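Side-chain contacts in spore germination protein B3 (PDB 3N54), which takes part, as a lipoprotein, in the germination response of Bacillus subtilis spores to a mixture of L-asparagine, glucose, fructose and potassium ions: residues 148-153 with 165-170; 202-207 with 289-294; 209-214 with 230-235; 243-248 with 326-331. All coordinates share one frame; numbering follows the deposited sequence.

Contact 1 of 4, residues 148-153 with 165-170; sequences IPLRIG and YLIQAV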
loop_
_atom_site.group_PDB
_atom_site.type_symbol
_atom_site.label_atom_id
_atom_site.label_comp_id
_atom_site.label_asym_id
_atom_site.label_seq_id
_atom_site.Cartn_x
_atom_site.Cartn_y
_atom_site.Cartn_z
ATOM N N ILE A 148 -5.996 -3.549 0.328
ATOM C CA ILE A 148 -6.891 -4.539 0.912
ATOM C C ILE A 148 -7.982 -4.999 -0.075
ATOM O O ILE A 148 -8.659 -5.991 0.197
ATOM C CB ILE A 148 -7.528 -4.005 2.249
ATOM C CG1 ILE A 148 -8.463 -5.048 2.887
ATOM C CG2 ILE A 148 -8.276 -2.690 2.022
ATOM C CD1 ILE A 148 -8.725 -4.828 4.377
ATOM N N PRO A 149 -8.145 -4.325 -1.238
ATOM C CA PRO A 149 -7.482 -3.190 -1.892
ATOM C C PRO A 149 -7.777 -1.836 -1.237
ATOM O O PRO A 149 -8.919 -1.560 -0.868
ATOM C CB PRO A 149 -8.063 -3.220 -3.307
ATOM C CG PRO A 149 -9.403 -3.779 -3.129
ATOM C CD PRO A 149 -9.263 -4.819 -2.065
ATOM N N LEU A 150 -6.743 -1.013 -1.100
ATOM C CA LEU A 150 -6.872 0.291 -0.473
ATOM C C LEU A 150 -7.626 1.238 -1.394
ATOM O O LEU A 150 -7.294 1.382 -2.566
ATOM C CB LEU A 150 -5.497 0.869 -0.146
ATOM C CG LEU A 150 -5.482 2.167 0.666
ATOM C CD1 LEU A 150 -6.144 1.963 2.020
ATOM C CD2 LEU A 150 -4.061 2.677 0.832
ATOM N N ARG A 151 -8.657 1.868 -0.855
ATOM C CA ARG A 151 -9.429 2.842 -1.598
ATOM C C ARG A 151 -9.104 4.236 -1.082
ATOM O O ARG A 151 -8.715 4.411 0.070
ATOM C CB ARG A 151 -10.916 2.519 -1.499
ATOM C CG ARG A 151 -11.237 1.197 -2.183
ATOM C CD ARG A 151 -12.648 0.721 -1.945
ATOM N NE ARG A 151 -12.810 -0.672 -2.376
ATOM C CZ ARG A 151 -13.193 -1.072 -3.591
ATOM N NH1 ARG A 151 -13.463 -0.196 -4.559
ATOM N NH2 ARG A 151 -13.304 -2.373 -3.843
ATOM N N ILE A 152 -9.223 5.208 -1.977
ATOM C CA ILE A 152 -8.977 6.619 -1.690
ATOM C C ILE A 152 -9.651 7.094 -0.404
ATOM O O ILE A 152 -9.058 7.842 0.359
ATOM C CB ILE A 152 -9.454 7.497 -2.881
ATOM C CG1 ILE A 152 -8.389 7.510 -3.977
ATOM C CG2 ILE A 152 -9.759 8.920 -2.437
ATOM C CD1 ILE A 152 -7.096 8.171 -3.564
ATOM N N GLY A 153 -10.885 6.654 -0.177
ATOM C CA GLY A 153 -11.628 7.011 1.029
ATOM C C GLY A 153 -10.829 6.724 2.284
ATOM O O GLY A 153 -10.574 7.627 3.096
ATOM N N TYR A 165 0.301 2.854 7.274
ATOM C CA TYR A 165 -0.541 1.834 6.650
ATOM C C TYR A 165 0.135 1.184 5.455
ATOM O O TYR A 165 1.178 1.647 4.980
ATOM C CB TYR A 165 -1.885 2.441 6.218
ATOM C CG TYR A 165 -1.760 3.597 5.258
ATOM C CD1 TYR A 165 -1.553 4.888 5.724
ATOM C CD2 TYR A 165 -1.850 3.401 3.883
ATOM C CE1 TYR A 165 -1.438 5.957 4.847
ATOM C CE2 TYR A 165 -1.731 4.464 2.996
ATOM C CZ TYR A 165 -1.528 5.738 3.484
ATOM O OH TYR A 165 -1.412 6.799 2.614
ATOM N N LEU A 166 -0.471 0.101 4.983
ATOM C CA LEU A 166 0.036 -0.619 3.836
ATOM C C LEU A 166 -0.799 -0.302 2.598
ATOM O O LEU A 166 -1.981 0.004 2.686
ATOM C CB LEU A 166 0.029 -2.124 4.103
ATOM C CG LEU A 166 0.876 -2.650 5.270
ATOM C CD1 LEU A 166 0.669 -4.155 5.451
ATOM C CD2 LEU A 166 2.359 -2.327 5.090
ATOM N N ILE A 167 -0.153 -0.391 1.447
ATOM C CA ILE A 167 -0.777 -0.204 0.158
ATOM C C ILE A 167 -0.303 -1.344 -0.749
ATOM O O ILE A 167 0.891 -1.610 -0.818
ATOM C CB ILE A 167 -0.386 1.158 -0.423
ATOM C CG1 ILE A 167 -0.950 1.343 -1.831
ATOM C CG2 ILE A 167 1.120 1.301 -0.445
ATOM C CD1 ILE A 167 -0.721 2.751 -2.387
ATOM N N GLN A 168 -1.231 -2.018 -1.426
ATOM C CA GLN A 168 -0.889 -3.106 -2.344
ATOM C C GLN A 168 0.144 -2.650 -3.364
ATOM O O GLN A 168 -0.016 -1.601 -3.966
ATOM C CB GLN A 168 -2.122 -3.598 -3.106
ATOM C CG GLN A 168 -1.827 -4.704 -4.127
ATOM C CD GLN A 168 -1.371 -5.990 -3.475
ATOM O OE1 GLN A 168 -2.092 -6.561 -2.660
ATOM N NE2 GLN A 168 -0.180 -6.468 -3.844
ATOM N N ALA A 169 1.187 -3.450 -3.565
ATOM C CA ALA A 169 2.217 -3.128 -4.545
ATOM C C ALA A 169 2.052 -3.975 -5.802
ATOM O O ALA A 169 1.558 -5.100 -5.734
ATOM C CB ALA A 169 3.597 -3.329 -3.948
ATOM N N VAL A 170 2.438 -3.413 -6.947
ATOM C CA VAL A 170 2.489 -4.154 -8.209
ATOM C C VAL A 170 3.869 -3.983 -8.840
ATOM O O VAL A 170 4.551 -2.982 -8.609
ATOM C CB VAL A 170 1.417 -3.704 -9.212
ATOM C CG1 VAL A 170 0.027 -3.929 -8.641
ATOM C CG2 VAL A 170 1.611 -2.244 -9.583
HETATM O O HOH W 1 -3.703 -0.825 -2.309
#

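Contact 2 of 4, residues 202-207 with 289-294; sequences QTLSWV and KQVMDK. With SO4 (sulfate ion), chain B.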
loop_
_atom_site.group_PDB
_atom_site.type_symbol
_atom_site.label_atom_id
_atom_site.label_comp_id
_atom_site.label_asym_id
_atom_site.label_seq_id
_atom_site.Cartn_x
_atom_site.Cartn_y
_atom_site.Cartn_z
ATOM N N GLN A 202 1.492 -11.724 3.195
ATOM C CA GLN A 202 0.575 -12.818 3.529
ATOM C C GLN A 202 0.722 -13.201 4.992
ATOM O O GLN A 202 -0.268 -13.363 5.700
ATOM C CB GLN A 202 0.820 -14.056 2.650
ATOM C CG GLN A 202 -0.240 -15.142 2.856
ATOM C CD GLN A 202 0.013 -16.408 2.061
ATOM O OE1 GLN A 202 1.063 -17.036 2.178
ATOM N NE2 GLN A 202 -0.969 -16.811 1.272
ATOM N N THR A 203 1.963 -13.354 5.436
ATOM C CA THR A 203 2.243 -13.706 6.825
ATOM C C THR A 203 1.640 -12.692 7.781
ATOM O O THR A 203 0.943 -13.055 8.731
ATOM C CB THR A 203 3.757 -13.781 7.087
ATOM O OG1 THR A 203 4.328 -14.801 6.261
ATOM C CG2 THR A 203 4.039 -14.089 8.553
ATOM N N LEU A 204 1.917 -11.420 7.519
ATOM C CA LEU A 204 1.446 -10.337 8.375
ATOM C C LEU A 204 -0.073 -10.305 8.399
ATOM O O LEU A 204 -0.685 -10.212 9.462
ATOM C CB LEU A 204 2.008 -9.000 7.887
ATOM C CG LEU A 204 1.902 -7.810 8.833
ATOM C CD1 LEU A 204 2.491 -8.140 10.204
ATOM C CD2 LEU A 204 2.594 -6.602 8.204
ATOM N N SER A 205 -0.678 -10.416 7.223
ATOM C CA SER A 205 -2.135 -10.430 7.103
ATOM C C SER A 205 -2.778 -11.629 7.803
ATOM O O SER A 205 -3.889 -11.522 8.327
ATOM C CB SER A 205 -2.536 -10.437 5.629
ATOM O OG SER A 205 -3.951 -10.445 5.500
ATOM N N TRP A 206 -2.075 -12.765 7.791
ATOM C CA TRP A 206 -2.545 -14.009 8.403
ATOM C C TRP A 206 -2.623 -13.865 9.913
ATOM O O TRP A 206 -3.636 -14.195 10.532
ATOM C CB TRP A 206 -1.583 -15.153 8.052
ATOM C CG TRP A 206 -2.091 -16.559 8.247
ATOM C CD1 TRP A 206 -2.866 -17.037 9.266
ATOM C CD2 TRP A 206 -1.787 -17.688 7.417
ATOM N NE1 TRP A 206 -3.087 -18.386 9.102
ATOM C CE2 TRP A 206 -2.437 -18.807 7.974
ATOM C CE3 TRP A 206 -1.040 -17.855 6.245
ATOM C CZ2 TRP A 206 -2.362 -20.076 7.401
ATOM C CZ3 TRP A 206 -0.964 -19.119 5.676
ATOM C CH2 TRP A 206 -1.621 -20.214 6.257
ATOM N N VAL A 207 -1.535 -13.380 10.500
ATOM C CA VAL A 207 -1.431 -13.225 11.945
ATOM C C VAL A 207 -2.372 -12.130 12.463
ATOM O O VAL A 207 -2.951 -12.272 13.538
ATOM C CB VAL A 207 0.028 -12.936 12.367
ATOM C CG1 VAL A 207 0.131 -12.699 13.867
ATOM C CG2 VAL A 207 0.935 -14.100 11.956
ATOM N N LYS A 289 7.811 -13.405 13.012
ATOM C CA LYS A 289 8.877 -12.820 13.834
ATOM C C LYS A 289 9.854 -12.025 12.972
ATOM O O LYS A 289 10.325 -10.965 13.377
ATOM C CB LYS A 289 9.624 -13.896 14.630
ATOM C CG LYS A 289 8.883 -14.366 15.878
ATOM C CD LYS A 289 9.705 -15.381 16.651
ATOM C CE LYS A 289 9.017 -15.821 17.936
ATOM N NZ LYS A 289 9.840 -16.831 18.676
ATOM N N GLN A 290 10.148 -12.541 11.785
ATOM C CA GLN A 290 11.032 -11.859 10.849
ATOM C C GLN A 290 10.387 -10.547 10.367
ATOM O O GLN A 290 11.040 -9.502 10.358
ATOM C CB GLN A 290 11.362 -12.789 9.674
ATOM C CG GLN A 290 12.280 -12.221 8.576
ATOM C CD GLN A 290 13.606 -11.706 9.081
ATOM O OE1 GLN A 290 13.674 -10.622 9.679
ATOM N NE2 GLN A 290 14.687 -12.451 8.806
ATOM N N VAL A 291 9.107 -10.606 10.000
ATOM C CA VAL A 291 8.391 -9.429 9.503
ATOM C C VAL A 291 8.263 -8.372 10.602
ATOM O O VAL A 291 8.521 -7.193 10.364
ATOM C CB VAL A 291 6.985 -9.784 8.964
ATOM C CG1 VAL A 291 6.245 -8.520 8.524
ATOM C CG2 VAL A 291 7.087 -10.771 7.808
ATOM N N MET A 292 7.893 -8.806 11.805
ATOM C CA MET A 292 7.741 -7.890 12.933
ATOM C C MET A 292 9.073 -7.227 13.286
ATOM O O MET A 292 9.112 -6.081 13.706
ATOM C CB MET A 292 7.173 -8.626 14.152
ATOM C CG MET A 292 6.461 -7.729 15.157
ATOM S SD MET A 292 5.071 -6.798 14.465
ATOM C CE MET A 292 4.282 -8.030 13.439
ATOM N N ASP A 293 10.165 -7.955 13.106
ATOM C CA ASP A 293 11.492 -7.413 13.357
ATOM C C ASP A 293 11.819 -6.288 12.363
ATOM O O ASP A 293 12.400 -5.273 12.740
ATOM C CB ASP A 293 12.540 -8.522 13.266
ATOM C CG ASP A 293 13.863 -8.113 13.852
ATOM O OD1 ASP A 293 13.963 -8.026 15.090
ATOM O OD2 ASP A 293 14.811 -7.899 13.077
ATOM N N LYS A 294 11.446 -6.478 11.099
ATOM C CA LYS A 294 11.604 -5.435 10.085
ATOM C C LYS A 294 10.730 -4.213 10.408
ATOM O O LYS A 294 11.176 -3.081 10.276
ATOM C CB LYS A 294 11.260 -5.963 8.690
ATOM C CG LYS A 294 12.226 -7.016 8.168
ATOM C CD LYS A 294 11.679 -7.749 6.948
ATOM C CE LYS A 294 11.646 -6.888 5.693
ATOM N NZ LYS A 294 13.005 -6.568 5.182
HETATM S S SO4 B . 15.903 -8.311 4.120
HETATM O O1 SO4 B . 16.360 -6.955 4.398
HETATM O O2 SO4 B . 15.708 -8.458 2.682
HETATM O O3 SO4 B . 14.644 -8.578 4.806
HETATM O O4 SO4 B . 16.899 -9.263 4.595
#

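Contact 3 of 4, residues 209-214 with 230-235; sequences GTIQGG and KKSKTK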
loop_
_atom_site.group_PDB
_atom_site.type_symbol
_atom_site.label_atom_id
_atom_site.label_comp_id
_atom_site.label_asym_id
_atom_site.label_seq_id
_atom_site.Cartn_x
_atom_site.Cartn_y
_atom_site.Cartn_z
ATOM N N GLY A 209 -5.209 -11.351 11.131
ATOM C CA GLY A 209 -6.601 -11.770 10.929
ATOM C C GLY A 209 -7.325 -11.119 9.764
ATOM O O GLY A 209 -8.524 -11.316 9.595
ATOM N N THR A 210 -6.603 -10.353 8.952
ATOM C CA THR A 210 -7.180 -9.706 7.781
ATOM C C THR A 210 -7.091 -10.574 6.527
ATOM O O THR A 210 -7.553 -10.170 5.465
ATOM C CB THR A 210 -6.473 -8.373 7.497
ATOM O OG1 THR A 210 -5.055 -8.591 7.427
ATOM C CG2 THR A 210 -6.782 -7.366 8.591
ATOM N N ILE A 211 -6.499 -11.760 6.644
ATOM C CA ILE A 211 -6.333 -12.657 5.500
ATOM C C ILE A 211 -7.664 -13.280 5.094
ATOM O O ILE A 211 -8.481 -13.624 5.947
ATOM C CB ILE A 211 -5.307 -13.781 5.808
ATOM C CG1 ILE A 211 -4.877 -14.489 4.521
ATOM C CG2 ILE A 211 -5.883 -14.777 6.815
ATOM C CD1 ILE A 211 -3.556 -15.242 4.650
ATOM N N GLN A 212 -7.875 -13.423 3.789
ATOM C CA GLN A 212 -9.101 -14.022 3.274
ATOM C C GLN A 212 -8.822 -15.474 2.916
ATOM O O GLN A 212 -9.482 -16.388 3.416
ATOM C CB GLN A 212 -9.606 -13.245 2.054
ATOM C CG GLN A 212 -11.074 -13.479 1.720
ATOM C CD GLN A 212 -12.026 -12.817 2.707
ATOM O OE1 GLN A 212 -11.605 -12.081 3.603
ATOM N NE2 GLN A 212 -13.318 -13.078 2.544
ATOM N N GLY A 213 -7.832 -15.675 2.053
ATOM C CA GLY A 213 -7.413 -17.004 1.636
ATOM C C GLY A 213 -5.917 -17.022 1.404
ATOM O O GLY A 213 -5.241 -16.007 1.592
ATOM N N GLY A 214 -5.405 -18.177 0.995
ATOM C CA GLY A 214 -3.980 -18.342 0.732
ATOM C C GLY A 214 -3.486 -19.732 1.072
ATOM O O GLY A 214 -4.209 -20.529 1.672
ATOM N N LYS A 230 -8.991 -22.063 4.828
ATOM C CA LYS A 230 -10.435 -22.036 4.594
ATOM C C LYS A 230 -11.075 -20.919 5.421
ATOM O O LYS A 230 -11.857 -20.124 4.900
ATOM C CB LYS A 230 -11.072 -23.390 4.912
ATOM C CG LYS A 230 -11.057 -24.373 3.743
ATOM C CD LYS A 230 -12.107 -24.008 2.694
ATOM C CE LYS A 230 -12.282 -25.108 1.653
ATOM N NZ LYS A 230 -13.524 -24.908 0.841
ATOM N N LYS A 231 -10.738 -20.870 6.708
ATOM C CA LYS A 231 -11.207 -19.812 7.597
ATOM C C LYS A 231 -10.158 -19.572 8.682
ATOM O O LYS A 231 -9.586 -20.525 9.214
ATOM C CB LYS A 231 -12.562 -20.185 8.211
ATOM C CG LYS A 231 -13.333 -19.008 8.805
ATOM C CD LYS A 231 -14.787 -19.378 9.120
ATOM C CE LYS A 231 -15.610 -18.148 9.508
ATOM N NZ LYS A 231 -17.057 -18.455 9.739
ATOM N N SER A 232 -9.888 -18.305 8.986
ATOM C CA SER A 232 -8.909 -17.947 10.010
ATOM C C SER A 232 -9.404 -16.781 10.861
ATOM O O SER A 232 -10.036 -15.856 10.352
ATOM C CB SER A 232 -7.561 -17.594 9.372
ATOM O OG SER A 232 -6.550 -17.449 10.358
ATOM N N LYS A 233 -9.107 -16.839 12.156
ATOM C CA LYS A 233 -9.521 -15.818 13.109
ATOM C C LYS A 233 -8.360 -15.451 14.022
ATOM O O LYS A 233 -7.549 -16.306 14.369
ATOM C CB LYS A 233 -10.691 -16.328 13.951
ATOM C CG LYS A 233 -11.908 -16.764 13.144
ATOM C CD LYS A 233 -13.056 -17.203 14.051
ATOM C CE LYS A 233 -14.320 -17.526 13.250
ATOM N NZ LYS A 233 -15.489 -17.853 14.121
ATOM N N THR A 234 -8.290 -14.185 14.417
ATOM C CA THR A 234 -7.235 -13.715 15.308
ATOM C C THR A 234 -7.790 -12.907 16.473
ATOM O O THR A 234 -8.641 -12.041 16.286
ATOM C CB THR A 234 -6.208 -12.842 14.553
ATOM O OG1 THR A 234 -5.406 -13.672 13.700
ATOM C CG2 THR A 234 -5.299 -12.104 15.531
ATOM N N LYS A 235 -7.303 -13.207 17.676
ATOM C CA LYS A 235 -7.631 -12.435 18.868
ATOM C C LYS A 235 -6.345 -11.817 19.397
ATOM O O LYS A 235 -5.341 -12.512 19.552
ATOM C CB LYS A 235 -8.283 -13.313 19.936
ATOM C CG LYS A 235 -9.730 -13.687 19.640
ATOM C CD LYS A 235 -10.377 -14.399 20.829
ATOM C CE LYS A 235 -11.866 -14.656 20.605
ATOM N NZ LYS A 235 -12.655 -13.398 20.430
#

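Contact 4 of 4, residues 243-248 with 326-331; sequences GKPVFH and DEIFSE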
loop_
_atom_site.group_PDB
_atom_site.type_symbol
_atom_site.label_atom_id
_atom_site.label_comp_id
_atom_site.label_asym_id
_atom_site.label_seq_id
_atom_site.Cartn_x
_atom_site.Cartn_y
_atom_site.Cartn_z
ATOM N N GLY A 243 5.399 -0.666 31.696
ATOM C CA GLY A 243 5.833 0.517 30.961
ATOM C C GLY A 243 5.838 0.256 29.464
ATOM O O GLY A 243 5.664 1.183 28.674
ATOM N N LYS A 244 6.045 -1.006 29.082
ATOM C CA LYS A 244 6.049 -1.428 27.686
ATOM C C LYS A 244 4.875 -2.385 27.476
ATOM O O LYS A 244 4.487 -3.094 28.405
ATOM C CB LYS A 244 7.359 -2.143 27.328
ATOM C CG LYS A 244 8.604 -1.665 28.088
ATOM C CD LYS A 244 8.971 -0.214 27.796
ATOM C CE LYS A 244 9.892 0.354 28.881
ATOM N NZ LYS A 244 11.085 -0.507 29.161
ATOM N N PRO A 245 4.301 -2.415 26.260
ATOM C CA PRO A 245 3.205 -3.349 26.008
ATOM C C PRO A 245 3.678 -4.736 25.572
ATOM O O PRO A 245 4.758 -4.870 24.997
ATOM C CB PRO A 245 2.422 -2.685 24.863
ATOM C CG PRO A 245 3.230 -1.488 24.423
ATOM C CD PRO A 245 4.561 -1.559 25.094
ATOM N N VAL A 246 2.870 -5.752 25.863
ATOM C CA VAL A 246 3.120 -7.114 25.409
ATOM C C VAL A 246 1.853 -7.619 24.723
ATOM O O VAL A 246 0.826 -7.812 25.374
ATOM C CB VAL A 246 3.491 -8.059 26.566
ATOM C CG1 VAL A 246 3.630 -9.490 26.060
ATOM C CG2 VAL A 246 4.779 -7.604 27.241
ATOM N N PHE A 247 1.929 -7.819 23.410
ATOM C CA PHE A 247 0.786 -8.284 22.630
ATOM C C PHE A 247 0.677 -9.799 22.634
ATOM O O PHE A 247 1.567 -10.485 22.144
ATOM C CB PHE A 247 0.881 -7.803 21.176
ATOM C CG PHE A 247 0.447 -6.377 20.971
ATOM C CD1 PHE A 247 -0.887 -6.071 20.761
ATOM C CD2 PHE A 247 1.372 -5.349 20.967
ATOM C CE1 PHE A 247 -1.296 -4.758 20.565
ATOM C CE2 PHE A 247 0.973 -4.032 20.771
ATOM C CZ PHE A 247 -0.362 -3.737 20.571
ATOM N N HIS A 248 -0.412 -10.315 23.197
ATOM C CA HIS A 248 -0.717 -11.739 23.128
ATOM C C HIS A 248 -1.628 -11.940 21.930
ATOM O O HIS A 248 -2.795 -11.544 21.956
ATOM C CB HIS A 248 -1.403 -12.239 24.399
ATOM C CG HIS A 248 -0.481 -12.391 25.566
ATOM N ND1 HIS A 248 -0.070 -11.324 26.335
ATOM C CD2 HIS A 248 0.096 -13.490 26.105
ATOM C CE1 HIS A 248 0.725 -11.759 27.295
ATOM N NE2 HIS A 248 0.843 -13.070 27.178
ATOM N N ASP A 326 5.183 4.716 17.751
ATOM C CA ASP A 326 6.177 3.936 17.010
ATOM C C ASP A 326 7.370 3.568 17.902
ATOM O O ASP A 326 7.865 2.440 17.837
ATOM C CB ASP A 326 6.631 4.669 15.738
ATOM C CG ASP A 326 5.613 4.560 14.598
ATOM O OD1 ASP A 326 4.713 3.689 14.662
ATOM O OD2 ASP A 326 5.727 5.338 13.627
ATOM N N GLU A 327 7.806 4.507 18.744
ATOM C CA GLU A 327 8.881 4.251 19.707
ATOM C C GLU A 327 8.500 3.084 20.609
ATOM O O GLU A 327 9.287 2.165 20.813
ATOM C CB GLU A 327 9.162 5.500 20.549
ATOM C CG GLU A 327 10.316 5.350 21.555
ATOM C CD GLU A 327 10.455 6.538 22.513
ATOM O OE1 GLU A 327 11.292 6.448 23.440
ATOM O OE2 GLU A 327 9.735 7.555 22.349
ATOM N N ILE A 328 7.282 3.125 21.137
ATOM C CA ILE A 328 6.769 2.063 22.002
ATOM C C ILE A 328 6.603 0.758 21.230
ATOM O O ILE A 328 6.896 -0.323 21.748
ATOM C CB ILE A 328 5.412 2.461 22.635
ATOM C CG1 ILE A 328 5.594 3.619 23.623
ATOM C CG2 ILE A 328 4.768 1.277 23.339
ATOM C CD1 ILE A 328 6.427 3.272 24.851
ATOM N N PHE A 329 6.121 0.865 19.993
ATOM C CA PHE A 329 5.943 -0.303 19.128
ATOM C C PHE A 329 7.263 -1.052 18.934
ATOM O O PHE A 329 7.296 -2.278 18.990
ATOM C CB PHE A 329 5.360 0.117 17.772
ATOM C CG PHE A 329 5.309 -0.994 16.759
ATOM C CD1 PHE A 329 4.433 -2.054 16.919
ATOM C CD2 PHE A 329 6.128 -0.970 15.642
ATOM C CE1 PHE A 329 4.378 -3.073 15.985
ATOM C CE2 PHE A 329 6.077 -1.984 14.701
ATOM C CZ PHE A 329 5.203 -3.036 14.874
ATOM N N SER A 330 8.340 -0.306 18.710
ATOM C CA SER A 330 9.670 -0.887 18.536
ATOM C C SER A 330 10.145 -1.676 19.761
ATOM O O SER A 330 10.868 -2.661 19.621
ATOM C CB SER A 330 10.688 0.205 18.212
ATOM O OG SER A 330 10.441 0.757 16.934
ATOM N N GLU A 331 9.732 -1.236 20.949
ATOM C CA GLU A 331 10.103 -1.876 22.210
ATOM C C GLU A 331 9.110 -2.952 22.638
ATOM O O GLU A 331 9.322 -3.621 23.648
ATOM C CB GLU A 331 10.168 -0.830 23.323
ATOM C CG GLU A 331 11.123 0.332 23.064
ATOM C CD GLU A 331 10.897 1.508 24.015
ATOM O OE1 GLU A 331 11.543 2.562 23.816
ATOM O OE2 GLU A 331 10.071 1.384 24.953
#

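Contact 1 of 4, residues 148-153 with 165-170
L150 and Y165 meet where the loop leading into helix 152-160 comes back against strand 165-172, a strand of the five-stranded mixed sheet. The helix fills most of the short connection, so the contact closes a small helix-and-strand unit, with R151 at the N-cap position between L150 and the first turn. One methyl group does nearly all the touching. L150 CD2 approaches Y165 CE2 at 3.6 Å and Y165 CD2 at 3.8 Å, meeting the ring obliquely, and the two side chains cross at about a right angle. The same methyl lies 4.2 Å from I167 CB and also reaches the carbonyl O of L166. For the tyrosine, a chi1 of 58° sets CG between the backbone N and the carbonyl carbon, and this brings the ring round beside the leucine. A155 and Y158 of helix 152-160 also touch L150, which is thus wedged between helix and strand. Farther along the strand Q168 bends over to the next residue: its NE2 gives A169 O a nearly straight bond (2.9 Å), with the acceptor in the amide plane. No direct hydrogen bond joins the two segments. A water accepts from L150 N (3.3 Å) and Q168 N (2.9 Å), satisfying both amides without pairing the segments directly; apolar packing of L150 is what brings them together.

Contact 2 of 4, residues 202-207 with 289-294
L204 is the side chain through which helix 198-208 reaches V291 and M292 of the long helix 271-299. Its CG stands anti to the backbone N (chi1 -166°), which sends the isobutyl group out across the gap between the helices with both methyls directed at the partner. CD1 and CD2 both lie 4.1 Å from V291 CG1, so the leucine fork receives a single valine methyl from an oblique approach. That methyl is the valine branch lying anti to the backbone N, and V291 CG2 takes the place beside the N. M292 arrives differently. Its CB sets off along the flank of the contact, and two successive bends, chi2 58° and chi3 42°, curl the thioether round until M292 CE rests 3.7 Å from L204 CD1, the methionine crossing the leucine at about a right angle. No hydrogen bond joins the two segments; the fit is one of methyl against methyl.

On another side of the long helix, K294 bends at its last two torsions and gives NZ to sulfate O3 at 2.6 Å, the ion probably coming from the crystallisation liquor; the same NZ makes a salt bridge with E298. With an alanine here, E298 would probably lose its positive mate and the sulfate its ammonium donor. Around the apolar patch, V304 touches L204, M292 rests on F334 and Y336 of strand 333-342, and T203 and V207 carry the packing back along helix 271-299 to V288.

Contact 3 of 4, residues 209-214 with 230-235
T234 and S232, two residues apart on strand 223-240, both direct their CB atoms at the loop that leaves helix 198-208, whereas K231 and K233 point theirs away from it. T234 faces G209: its CB lies 3.8 Å from G209 CA, over a residue with no side chain to interpose. A CB on G209 would sit 3.0 Å from T234 CB, a clash, and the backbone angles of G209 also call for glycine in their own right. The hydroxyl of T234 is turned beside its own backbone N (chi1 -72°), where OG1 comes within 3.5 Å of G209 N, but at an angle too poor for a hydrogen bond. Its bond goes instead to V207 O, in the last turn of the helix, so the threonine grips the helix terminus just before the glycine.

At S232 the encounter is looser and apolar. I211 presents CG2, the branch held between the backbone N and the carbonyl carbon, to S232 CB at 4.2 Å. The serine hydroxyl stands anti to the backbone N (chi1 -171°) and is hydrogen-bonded to T253 OG1 on the adjacent strand 245-258, which leaves its methylene as the surface that I211 meets. I211 also touches W206, so it packs between the helix and the strand.

Two recognised motifs bracket this surface contact. G209 ends helix 198-208 in a Schellman motif, and K230 and K231, both opposite K254, form a classic beta bulge where strand 223-240 turns a corner before running past the loop.

Contact 4 of 4, residues 243-248 with 326-331
In I328 a chi1 of -67° places CG2 anti to the backbone N, and this methyl is what meets P245. It lies 3.3 Å from P245 CG and equally 3.3 Å from P245 CD, both tighter than usual for carbon atoms, so the methyl is pressed against the CG-CD bond of the pyrrolidine while the two side chains cross obliquely. The other branch of I328 ends in CD1, 4.4 Å from the carbonyl O of G243, an oxygen that is hydrogen-bonded to Y317 OH.

K244 and E331 form the outer part of the contact. E331 is extended beyond CG and brings its carboxylate across the lysine chain at an oblique angle, with OE2 3.4 Å from K244 CD. The lysine bends at chi2 (-64°) and again at chi4, which leaves NZ 4.7 Å from E331 OE2. This is too far for a salt bridge, although the opposite charges probably still attract each other. The carboxylate therefore meets the methylenes of K244 more closely than its ammonium group.

Y317 touches both P245 and I328 and extends the buried patch to helix 315-321. The contact lies at the start of strand 245-258, just after the turn from strand 223-240, and helix 325-331 leads directly into strand 333-342. Strands 245-258 and 333-342 are parallel neighbours joined through a series of helices, a beta-alpha-beta crossover, and P245 and I328 pack its last helix against its first strand.

In the fold
Contacts 2, 3 and 4 belong to the C-terminal family region, while contact 1 lies in the N-terminal one. The two regions touch where L166 CD1 of contact 1 meets L204 CD2 of contact 2 at 4.2 Å, although the centres of these contacts are about 17 Å apart. Contact 3 is nested in the loop closed by contact 2, their centres about 14 Å apart, and besides the threonine bond to the helix end a probable hydrogen bond from S205 OG to T210 OG1 (2.9 Å) joins them. Contact 2 reaches contact 4 through M292 SD and F329 CZ, 3.8 Å apart. Contacts 3 and 4 share one sheet on neighbouring strands, with centres about 24 Å apart.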